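Local coordinates for protein nicotinate phosphoribosyltransferase (Saccharomyces cerevisiae, PDB 1VLP) that catalyses the ATP-dependent formation of nicotinate ribonucleotide from nicotinic acid and phosphoribosyl diphosphate, the first step from nicotinic acid to NAD, at residues Ala199-Leu202 and Ile203-Ile207; Ala176-Leu179 and Phe180-Ile184; Thr225-Ile228 and Leu229-Lys232; Tyr143-Pro146 and Leu147-Ile151. One frame throughout, in Å; residues are numbered along the deposited sequence.

Overall arrangement
All four are local contacts, along or at the ends of helices, in series along the chain. Contacts 1, 3 and 4 are buried; contact 2, at the C-terminal end of helix 168-181, is only partly so. Contacts 1 and 3 touch directly, F230 packing against Q200, D201 and M204, with centres about 12 Å apart. Contacts 1 and 2 meet where the CA of I207 lies 4.1 Å from the CB of A176. Contact 4 touches none of the others and lies in a different family region from contacts 1 and 3. Chemistry follows place: a side-chain bond within a helix in contact 1, helix ends in contacts 2 and 3, and mostly leucine packing in contact 4.

Contact 1: Ala199-Leu202 and Ile203-Ile207; sequences AQDL and IMQGI
D201 and Q205, an i to i+4 pair on helix 197-213, are joined by a side-chain hydrogen bond as well as by the backbone. The Q205 side chain can be followed outward. CB lies 3.3 Å from the carbonyl O of L202. CG stands anti to its own carbonyl carbon (chi1 -69°), which brings it back over the preceding turn, 3.3 Å from O of D201. Beyond CG the chain is extended, and CD carries NE2 to within 2.9 Å of OD2 of D201. The N-H...O angle there is 146°, so the bond is somewhat bent. The carboxylate oxygen lies in the plane of the Q205 amide, whereas NE2 meets OD2 from above the carboxylate plane, the two flat groups being turned 66° apart. NE2 also has a methyl neighbour, CD2 of L202, at 3.9 Å. Replacing Q205 by an alanine would probably leave OD2 of D201 without this donor and uncover the methyl of L202 beside it. OD1 of D201 has partners on helix 228-234, a salt bridge to K233 and a hydrogen bond to Y234. CG1 of I203 sits 3.3 Å from the backbone O of Q200, whose side-chain amide is hydrogen-bonded to R194, T191 and E188, about 7 Å from the side chain of F189, a probable nicotinate-binding residue. The D201 carboxylate thus divides its oxygens between a neutral amide of its own helix and, on helix 228-234, a lysine and a tyrosine hydroxyl, consistent with an ionised aspartate.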
loop_
_atom_site.group_PDB
_atom_site.type_symbol
_atom_site.label_atom_id
_atom_site.label_comp_id
_atom_site.label_asym_id
_atom_site.label_seq_id
_atom_site.Cartn_x
_atom_site.Cartn_y
_atom_site.Cartn_z
ATOM N N ALA A 199 -0.262 -5.515 17.097
ATOM C CA ALA A 199 0.222 -4.110 17.154
ATOM C C ALA A 199 -0.755 -3.219 16.425
ATOM O O ALA A 199 -1.135 -2.151 16.896
ATOM C CB ALA A 199 1.643 -3.951 16.539
ATOM N N GLN A 200 -1.125 -3.639 15.234
ATOM C CA GLN A 200 -2.082 -2.846 14.466
ATOM C C GLN A 200 -3.451 -2.753 15.171
ATOM O O GLN A 200 -4.035 -1.687 15.223
ATOM C CB GLN A 200 -2.191 -3.371 13.027
ATOM C CG GLN A 200 -3.100 -2.514 12.098
ATOM C CD GLN A 200 -2.985 -2.936 10.652
ATOM O OE1 GLN A 200 -2.809 -4.091 10.397
ATOM N NE2 GLN A 200 -3.174 -2.002 9.696
ATOM N N ASP A 201 -3.937 -3.851 15.728
ATOM C CA ASP A 201 -5.164 -3.817 16.509
ATOM C C ASP A 201 -5.121 -2.835 17.704
ATOM O O ASP A 201 -6.079 -2.092 17.970
ATOM C CB ASP A 201 -5.525 -5.207 16.981
ATOM C CG ASP A 201 -6.870 -5.224 17.698
ATOM O OD1 ASP A 201 -7.918 -5.043 17.024
ATOM O OD2 ASP A 201 -6.857 -5.391 18.913
ATOM N N LEU A 202 -3.982 -2.810 18.404
ATOM C CA LEU A 202 -3.835 -1.884 19.529
ATOM C C LEU A 202 -3.827 -0.440 19.078
ATOM O O LEU A 202 -4.438 0.394 19.728
ATOM C CB LEU A 202 -2.574 -2.177 20.335
ATOM C CG LEU A 202 -2.615 -3.417 21.204
ATOM C CD1 LEU A 202 -1.203 -3.638 21.710
ATOM C CD2 LEU A 202 -3.634 -3.223 22.304
ATOM N N ILE A 203 -3.163 -0.126 17.964
ATOM C CA ILE A 203 -3.173 1.250 17.448
ATOM C C ILE A 203 -4.564 1.647 16.910
ATOM O O ILE A 203 -4.988 2.777 17.083
ATOM C CB ILE A 203 -1.950 1.582 16.552
ATOM C CG1 ILE A 203 -2.044 0.942 15.194
ATOM C CG2 ILE A 203 -0.658 1.274 17.294
ATOM C CD1 ILE A 203 -2.911 1.720 14.233
HETATM N N MSE A 204 -5.311 0.688 16.378
HETATM C CA MSE A 204 -6.708 0.943 15.988
HETATM C C MSE A 204 -7.529 1.329 17.215
HETATM O O MSE A 204 -8.319 2.292 17.191
HETATM C CB MSE A 204 -7.334 -0.273 15.302
HETATM C CG MSE A 204 -6.914 -0.530 13.845
HETATM SE SE MSE A 204 -7.218 1.012 12.655
HETATM C CE MSE A 204 -9.210 1.145 12.865
ATOM N N GLN A 205 -7.362 0.562 18.287
ATOM C CA GLN A 205 -7.949 0.903 19.613
ATOM C C GLN A 205 -7.631 2.309 20.061
ATOM O O GLN A 205 -8.551 3.042 20.501
ATOM C CB GLN A 205 -7.543 -0.126 20.673
ATOM C CG GLN A 205 -8.163 -1.473 20.461
ATOM C CD GLN A 205 -7.771 -2.439 21.586
ATOM O OE1 GLN A 205 -7.836 -2.065 22.745
ATOM N NE2 GLN A 205 -7.328 -3.646 21.239
ATOM N N GLY A 206 -6.373 2.728 19.905
ATOM C CA GLY A 206 -5.948 4.095 20.318
ATOM C C GLY A 206 -6.565 5.208 19.531
ATOM O O GLY A 206 -7.063 6.211 20.080
ATOM N N ILE A 207 -6.615 4.987 18.236
ATOM C CA ILE A 207 -7.220 5.939 17.291
ATOM C C ILE A 207 -8.705 6.072 17.651
ATOM O O ILE A 207 -9.211 7.192 17.814
ATOM C CB ILE A 207 -6.999 5.516 15.814
ATOM C CG1 ILE A 207 -5.509 5.663 15.411
ATOM C CG2 ILE A 207 -7.917 6.350 14.853
ATOM C CD1 ILE A 207 -5.112 4.953 14.140
#

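Contact 2: Ala176-Leu179 and Phe180-Ile184; sequences AETL and FDNGI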
loop_
_atom_site.group_PDB
_atom_site.type_symbol
_atom_site.label_atom_id
_atom_site.label_comp_id
_atom_site.label_asym_id
_atom_site.label_seq_id
_atom_site.Cartn_x
_atom_site.Cartn_y
_atom_site.Cartn_z
ATOM N N ALA A 176 -3.285 10.512 17.246
ATOM C CA ALA A 176 -4.587 10.804 16.683
ATOM C C ALA A 176 -5.148 12.126 17.245
ATOM O O ALA A 176 -5.658 12.948 16.501
ATOM C CB ALA A 176 -5.506 9.665 16.929
ATOM N N GLU A 177 -4.994 12.341 18.530
ATOM C CA GLU A 177 -5.533 13.538 19.157
ATOM C C GLU A 177 -4.846 14.766 18.641
ATOM O O GLU A 177 -5.486 15.770 18.428
ATOM C CB GLU A 177 -5.450 13.427 20.666
ATOM C CG GLU A 177 -6.404 12.342 21.205
ATOM C CD GLU A 177 -6.545 12.316 22.703
ATOM O OE1 GLU A 177 -5.830 13.084 23.386
ATOM O OE2 GLU A 177 -7.421 11.536 23.182
ATOM N N THR A 178 -3.535 14.702 18.427
ATOM C CA THR A 178 -2.839 15.845 17.839
ATOM C C THR A 178 -3.340 16.152 16.439
ATOM O O THR A 178 -3.573 17.322 16.061
ATOM C CB THR A 178 -1.328 15.638 17.872
ATOM O OG1 THR A 178 -0.921 15.431 19.232
ATOM C CG2 THR A 178 -0.571 16.846 17.309
ATOM N N LEU A 179 -3.482 15.103 15.642
ATOM C CA LEU A 179 -3.963 15.235 14.288
ATOM C C LEU A 179 -5.347 15.915 14.287
ATOM O O LEU A 179 -5.543 16.892 13.595
ATOM C CB LEU A 179 -3.954 13.860 13.620
ATOM C CG LEU A 179 -2.577 13.278 13.293
ATOM C CD1 LEU A 179 -2.648 11.738 13.024
ATOM C CD2 LEU A 179 -1.926 13.986 12.145
ATOM N N PHE A 180 -6.262 15.407 15.095
ATOM C CA PHE A 180 -7.610 15.944 15.171
ATOM C C PHE A 180 -7.618 17.408 15.636
ATOM O O PHE A 180 -8.332 18.230 15.079
ATOM C CB PHE A 180 -8.460 15.102 16.094
ATOM C CG PHE A 180 -8.722 13.693 15.633
ATOM C CD1 PHE A 180 -8.870 13.340 14.280
ATOM C CD2 PHE A 180 -8.851 12.714 16.586
ATOM C CE1 PHE A 180 -9.151 12.042 13.945
ATOM C CE2 PHE A 180 -9.095 11.431 16.241
ATOM C CZ PHE A 180 -9.256 11.095 14.939
ATOM N N ASP A 181 -6.773 17.760 16.607
ATOM C CA ASP A 181 -6.654 19.187 17.012
ATOM C C ASP A 181 -6.216 20.128 15.922
ATOM O O ASP A 181 -6.506 21.310 15.969
ATOM C CB ASP A 181 -5.642 19.370 18.108
ATOM C CG ASP A 181 -6.010 18.672 19.345
ATOM O OD1 ASP A 181 -7.198 18.327 19.540
ATOM O OD2 ASP A 181 -5.081 18.463 20.130
ATOM N N ASN A 182 -5.472 19.603 14.961
ATOM C CA ASN A 182 -5.030 20.357 13.803
ATOM C C ASN A 182 -5.938 20.197 12.585
ATOM O O ASN A 182 -5.612 20.640 11.476
ATOM C CB ASN A 182 -3.594 19.928 13.504
ATOM C CG ASN A 182 -2.606 20.576 14.454
ATOM O OD1 ASN A 182 -2.124 21.663 14.184
ATOM N ND2 ASN A 182 -2.309 19.919 15.567
ATOM N N GLY A 183 -7.118 19.599 12.802
ATOM C CA GLY A 183 -8.083 19.391 11.733
ATOM C C GLY A 183 -7.607 18.539 10.578
ATOM O O GLY A 183 -8.068 18.705 9.460
ATOM N N ILE A 184 -6.707 17.608 10.865
ATOM C CA ILE A 184 -6.084 16.772 9.873
ATOM C C ILE A 184 -7.004 15.580 9.514
ATOM O O ILE A 184 -7.407 14.859 10.401
ATOM C CB ILE A 184 -4.714 16.233 10.330
ATOM C CG1 ILE A 184 -3.741 17.358 10.756
ATOM C CG2 ILE A 184 -4.127 15.360 9.274
ATOM C CD1 ILE A 184 -3.382 18.337 9.760
#
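N182 bonds twice to the carbonyl O of T178 where helix 168-181 ends in a Schellman motif. Its side-chain ND2 is 2.9 Å from that oxygen, with a nearly straight N-H...O angle of 178°, and its backbone N reaches the same atom from the opposite face of the carbonyl plane. The next carbonyl along, O of L179, takes N of I184 at 3.1 Å, and G183 N donates to O of F180. G183 is the C-prime residue, its positive phi of 60° reversing the chain. OD1 of D181 forms a salt bridge with R217 that ties the helix end to helix 215-218.

Apolar contact accompanies the reversal, CD2 of L179 lying 3.9 Å from CG2 of I184 as the two side chains pass at an angle. Toward the preceding turn, F180 swings its ring over O of A176, which lies above one face, 3.2 Å from CD2 of F180. An alanine here, lacking the ring, would probably open a gap beside A176 and leave F186 and, on helix 197-213, A210 and V211 without their neighbour. CE2 of F180 stands 4.1 Å from CB of A176.

Contact 3: Thr225-Ile228 and Leu229-Lys232; sequences TSNI and LFAK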
loop_
_atom_site.group_PDB
_atom_site.type_symbol
_atom_site.label_atom_id
_atom_site.label_comp_id
_atom_site.label_asym_id
_atom_site.label_seq_id
_atom_site.Cartn_x
_atom_site.Cartn_y
_atom_site.Cartn_z
ATOM N N THR A 225 -9.352 3.369 7.503
ATOM C CA THR A 225 -8.127 2.568 7.433
ATOM C C THR A 225 -8.066 1.880 6.094
ATOM O O THR A 225 -9.102 1.492 5.514
ATOM C CB THR A 225 -7.991 1.519 8.587
ATOM O OG1 THR A 225 -6.841 0.675 8.381
ATOM C CG2 THR A 225 -9.220 0.736 8.764
ATOM N N SER A 226 -6.845 1.726 5.603
ATOM C CA SER A 226 -6.664 0.885 4.422
ATOM C C SER A 226 -6.975 -0.592 4.653
ATOM O O SER A 226 -7.262 -1.325 3.712
ATOM C CB SER A 226 -5.289 1.045 3.796
ATOM O OG SER A 226 -4.287 0.465 4.572
ATOM N N ASN A 227 -6.922 -1.049 5.894
ATOM C CA ASN A 227 -7.090 -2.458 6.178
ATOM C C ASN A 227 -8.581 -2.782 6.265
ATOM O O ASN A 227 -9.306 -2.333 7.196
ATOM C CB ASN A 227 -6.354 -2.806 7.461
ATOM C CG ASN A 227 -6.376 -4.294 7.752
ATOM O OD1 ASN A 227 -7.433 -4.864 8.026
ATOM N ND2 ASN A 227 -5.210 -4.943 7.664
ATOM N N ILE A 228 -9.048 -3.550 5.298
ATOM C CA ILE A 228 -10.465 -3.764 5.174
ATOM C C ILE A 228 -11.004 -4.501 6.400
ATOM O O ILE A 228 -12.122 -4.186 6.877
ATOM C CB ILE A 228 -10.803 -4.557 3.896
ATOM C CG1 ILE A 228 -10.205 -3.933 2.642
ATOM C CG2 ILE A 228 -12.287 -4.676 3.716
ATOM C CD1 ILE A 228 -10.334 -4.863 1.458
ATOM N N LEU A 229 -10.224 -5.456 6.936
ATOM C CA LEU A 229 -10.679 -6.222 8.107
ATOM C C LEU A 229 -10.862 -5.312 9.334
ATOM O O LEU A 229 -11.864 -5.445 10.033
ATOM C CB LEU A 229 -9.705 -7.365 8.451
ATOM C CG LEU A 229 -10.248 -8.424 9.406
ATOM C CD1 LEU A 229 -11.475 -9.061 8.822
ATOM C CD2 LEU A 229 -9.243 -9.452 9.631
ATOM N N PHE A 230 -9.900 -4.425 9.564
ATOM C CA PHE A 230 -9.983 -3.460 10.683
ATOM C C PHE A 230 -11.039 -2.415 10.436
ATOM O O PHE A 230 -11.669 -1.961 11.376
ATOM C CB PHE A 230 -8.644 -2.829 10.991
ATOM C CG PHE A 230 -7.704 -3.755 11.747
ATOM C CD1 PHE A 230 -8.090 -4.261 12.969
ATOM C CD2 PHE A 230 -6.462 -4.093 11.258
ATOM C CE1 PHE A 230 -7.259 -5.086 13.712
ATOM C CE2 PHE A 230 -5.583 -4.979 12.001
ATOM C CZ PHE A 230 -6.009 -5.465 13.222
ATOM N N ALA A 231 -11.239 -1.999 9.180
ATOM C CA ALA A 231 -12.361 -1.090 8.862
ATOM C C ALA A 231 -13.689 -1.734 9.328
ATOM O O ALA A 231 -14.506 -1.126 10.000
ATOM C CB ALA A 231 -12.420 -0.881 7.452
ATOM N N LYS A 232 -13.868 -2.992 8.946
ATOM C CA LYS A 232 -15.072 -3.760 9.313
ATOM C C LYS A 232 -15.198 -3.887 10.831
ATOM O O LYS A 232 -16.281 -3.652 11.381
ATOM C CB LYS A 232 -15.049 -5.128 8.643
ATOM C CG LYS A 232 -16.336 -5.970 8.829
ATOM C CD LYS A 232 -16.189 -7.237 7.968
ATOM C CE LYS A 232 -17.447 -8.062 7.992
ATOM N NZ LYS A 232 -17.704 -8.557 9.363
#
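T225 ends strand 222-225 and reaches forward to the helix that follows: its CG2 methyl lies 3.4 Å from N of A231 and 3.8 Å from CB of A231. Its hydroxyl oxygen does different work. With OG1 anti to the backbone N (chi1 174°), it accepts from N of N227 at 3.0 Å, forming an ST turn, and it is also hydrogen-bonded to E188. S226 packs on F189, a probable nicotinate-binding residue, with its OG bonded to D25. N227 is the N-cap of helix 228-234. Its OD1 accepts from N of F230 at 2.9 Å, the N-H...O angle being 164°. The amide and ring planes of N227 and F230 are turned 49° apart, CG of N227 standing 3.5 Å from CD2 of F230. ND2 is taken by T191 and D23, which help fix the rotation of the amide that caps the helix. The carbonyl O of N227 begins the helical pattern, receiving N of A231 at 2.8 Å, and I228 continues it with K232.

Strand 222-225 is an edge of the parallel sheet. From its end, helix 228-234 is flanked by helix 197-213, on which F230 packs, and by helix 79-88, whose Y84 touches I228, A231 and K232.

Contact 4: Tyr143-Pro146 and Leu147-Ile151; sequences YEIP and LLSLI
This turn lies near the N-terminal end of helix 144-159, where E144 approaches Y27, a probable nicotinate-binding residue. Y143 and L147 make the first apolar step: CD1 of L147 lies 3.8 Å from CB of Y143. With CG beside its backbone N (chi1 -70°), L147 sets that carbon 3.2 Å from O of Y143. In the next pair the aliphatic part of a glutamate is touched, CD1 of L148 lying 4.0 Å from CG of E144, their side chains running at an angle to each other. The polar end of E144 leads away: OE1 is hydrogen-bonded to OH of Y27 and salt-bridged to K28, so E144 is a likely second-shell partner of the nicotinate site. Underneath, N of L148 donates to O of E144 at 3.0 Å, with an N-H...O angle of 172°. N of S149 donates to O of I145 at 2.8 Å, and OG of S149 is hydrogen-bonded to the backbone O of T191. P146 has no N-H to give, but its O receives N of L150 at 2.8 Å.

Around the helix, L147 packs against strand 126-134, strand 388-395 and helix 59-71. L148 and I151 lie on strand 388-395, L150 meets W64, Q68 and F69 of helix 59-71, and I145 is covered by the loops holding T24, D25, T191 and R192.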
loop_
_atom_site.group_PDB
_atom_site.type_symbol
_atom_site.label_atom_id
_atom_site.label_comp_id
_atom_site.label_asym_id
_atom_site.label_seq_id
_atom_site.Cartn_x
_atom_site.Cartn_y
_atom_site.Cartn_z
ATOM N N TYR A 143 -0.925 -11.334 -2.861
ATOM C CA TYR A 143 0.127 -11.785 -1.887
ATOM C C TYR A 143 0.931 -10.704 -1.211
ATOM O O TYR A 143 1.332 -10.898 -0.060
ATOM C CB TYR A 143 1.101 -12.724 -2.568
ATOM C CG TYR A 143 0.553 -14.087 -2.830
ATOM C CD1 TYR A 143 0.432 -15.014 -1.801
ATOM C CD2 TYR A 143 0.167 -14.482 -4.126
ATOM C CE1 TYR A 143 -0.014 -16.293 -2.050
ATOM C CE2 TYR A 143 -0.299 -15.748 -4.372
ATOM C CZ TYR A 143 -0.393 -16.652 -3.333
ATOM O OH TYR A 143 -0.856 -17.929 -3.574
ATOM N N GLU A 144 1.193 -9.594 -1.914
ATOM C CA GLU A 144 2.113 -8.555 -1.398
ATOM C C GLU A 144 1.891 -8.254 0.114
ATOM O O GLU A 144 2.806 -8.415 0.952
ATOM C CB GLU A 144 1.982 -7.271 -2.217
ATOM C CG GLU A 144 2.929 -6.159 -1.787
ATOM C CD GLU A 144 2.488 -4.746 -2.207
ATOM O OE1 GLU A 144 1.420 -4.540 -2.861
ATOM O OE2 GLU A 144 3.258 -3.816 -1.902
ATOM N N ILE A 145 0.690 -7.845 0.478
ATOM C CA ILE A 145 0.447 -7.345 1.832
ATOM C C ILE A 145 0.561 -8.412 2.885
ATOM O O ILE A 145 1.346 -8.233 3.823
ATOM C CB ILE A 145 -0.927 -6.669 1.943
ATOM C CG1 ILE A 145 -1.036 -5.670 0.816
ATOM C CG2 ILE A 145 -1.148 -5.984 3.315
ATOM C CD1 ILE A 145 -0.217 -4.661 0.833
ATOM N N PRO A 146 -0.215 -9.509 2.771
ATOM C CA PRO A 146 -0.082 -10.540 3.813
ATOM C C PRO A 146 1.337 -11.088 3.911
ATOM O O PRO A 146 1.801 -11.386 4.996
ATOM C CB PRO A 146 -1.125 -11.602 3.432
ATOM C CG PRO A 146 -1.492 -11.299 1.997
ATOM C CD PRO A 146 -1.253 -9.854 1.774
ATOM N N LEU A 147 2.056 -11.252 2.800
ATOM C CA LEU A 147 3.427 -11.762 2.920
ATOM C C LEU A 147 4.300 -10.794 3.714
ATOM O O LEU A 147 5.059 -11.203 4.582
ATOM C CB LEU A 147 4.035 -12.008 1.548
ATOM C CG LEU A 147 3.432 -13.170 0.786
ATOM C CD1 LEU A 147 4.209 -13.403 -0.488
ATOM C CD2 LEU A 147 3.348 -14.463 1.598
ATOM N N LEU A 148 4.279 -9.503 3.351
ATOM C CA LEU A 148 4.998 -8.481 4.129
ATOM C C LEU A 148 4.626 -8.469 5.597
ATOM O O LEU A 148 5.529 -8.449 6.453
ATOM C CB LEU A 148 4.820 -7.123 3.506
ATOM C CG LEU A 148 5.531 -6.915 2.176
ATOM C CD1 LEU A 148 5.035 -5.576 1.577
ATOM C CD2 LEU A 148 7.050 -6.986 2.348
ATOM N N SER A 149 3.314 -8.499 5.865
ATOM C CA SER A 149 2.768 -8.515 7.264
ATOM C C SER A 149 3.286 -9.729 8.019
ATOM O O SER A 149 3.718 -9.635 9.185
ATOM C CB SER A 149 1.239 -8.510 7.291
ATOM O OG SER A 149 0.703 -7.326 6.684
ATOM N N LEU A 150 3.352 -10.869 7.327
ATOM C CA LEU A 150 3.880 -12.072 7.954
ATOM C C LEU A 150 5.392 -12.049 8.233
ATOM O O LEU A 150 5.855 -12.510 9.311
ATOM C CB LEU A 150 3.541 -13.305 7.122
ATOM C CG LEU A 150 2.095 -13.837 7.293
ATOM C CD1 LEU A 150 1.806 -14.864 6.155
ATOM C CD2 LEU A 150 1.795 -14.386 8.686
ATOM N N ILE A 151 6.154 -11.564 7.257
ATOM C CA ILE A 151 7.617 -11.507 7.362
ATOM C C ILE A 151 7.991 -10.568 8.516
ATOM O O ILE A 151 8.840 -10.918 9.373
ATOM C CB ILE A 151 8.254 -11.078 6.024
ATOM C CG1 ILE A 151 8.018 -12.146 4.945
ATOM C CG2 ILE A 151 9.732 -10.864 6.148
ATOM C CD1 ILE A 151 8.198 -11.647 3.571
#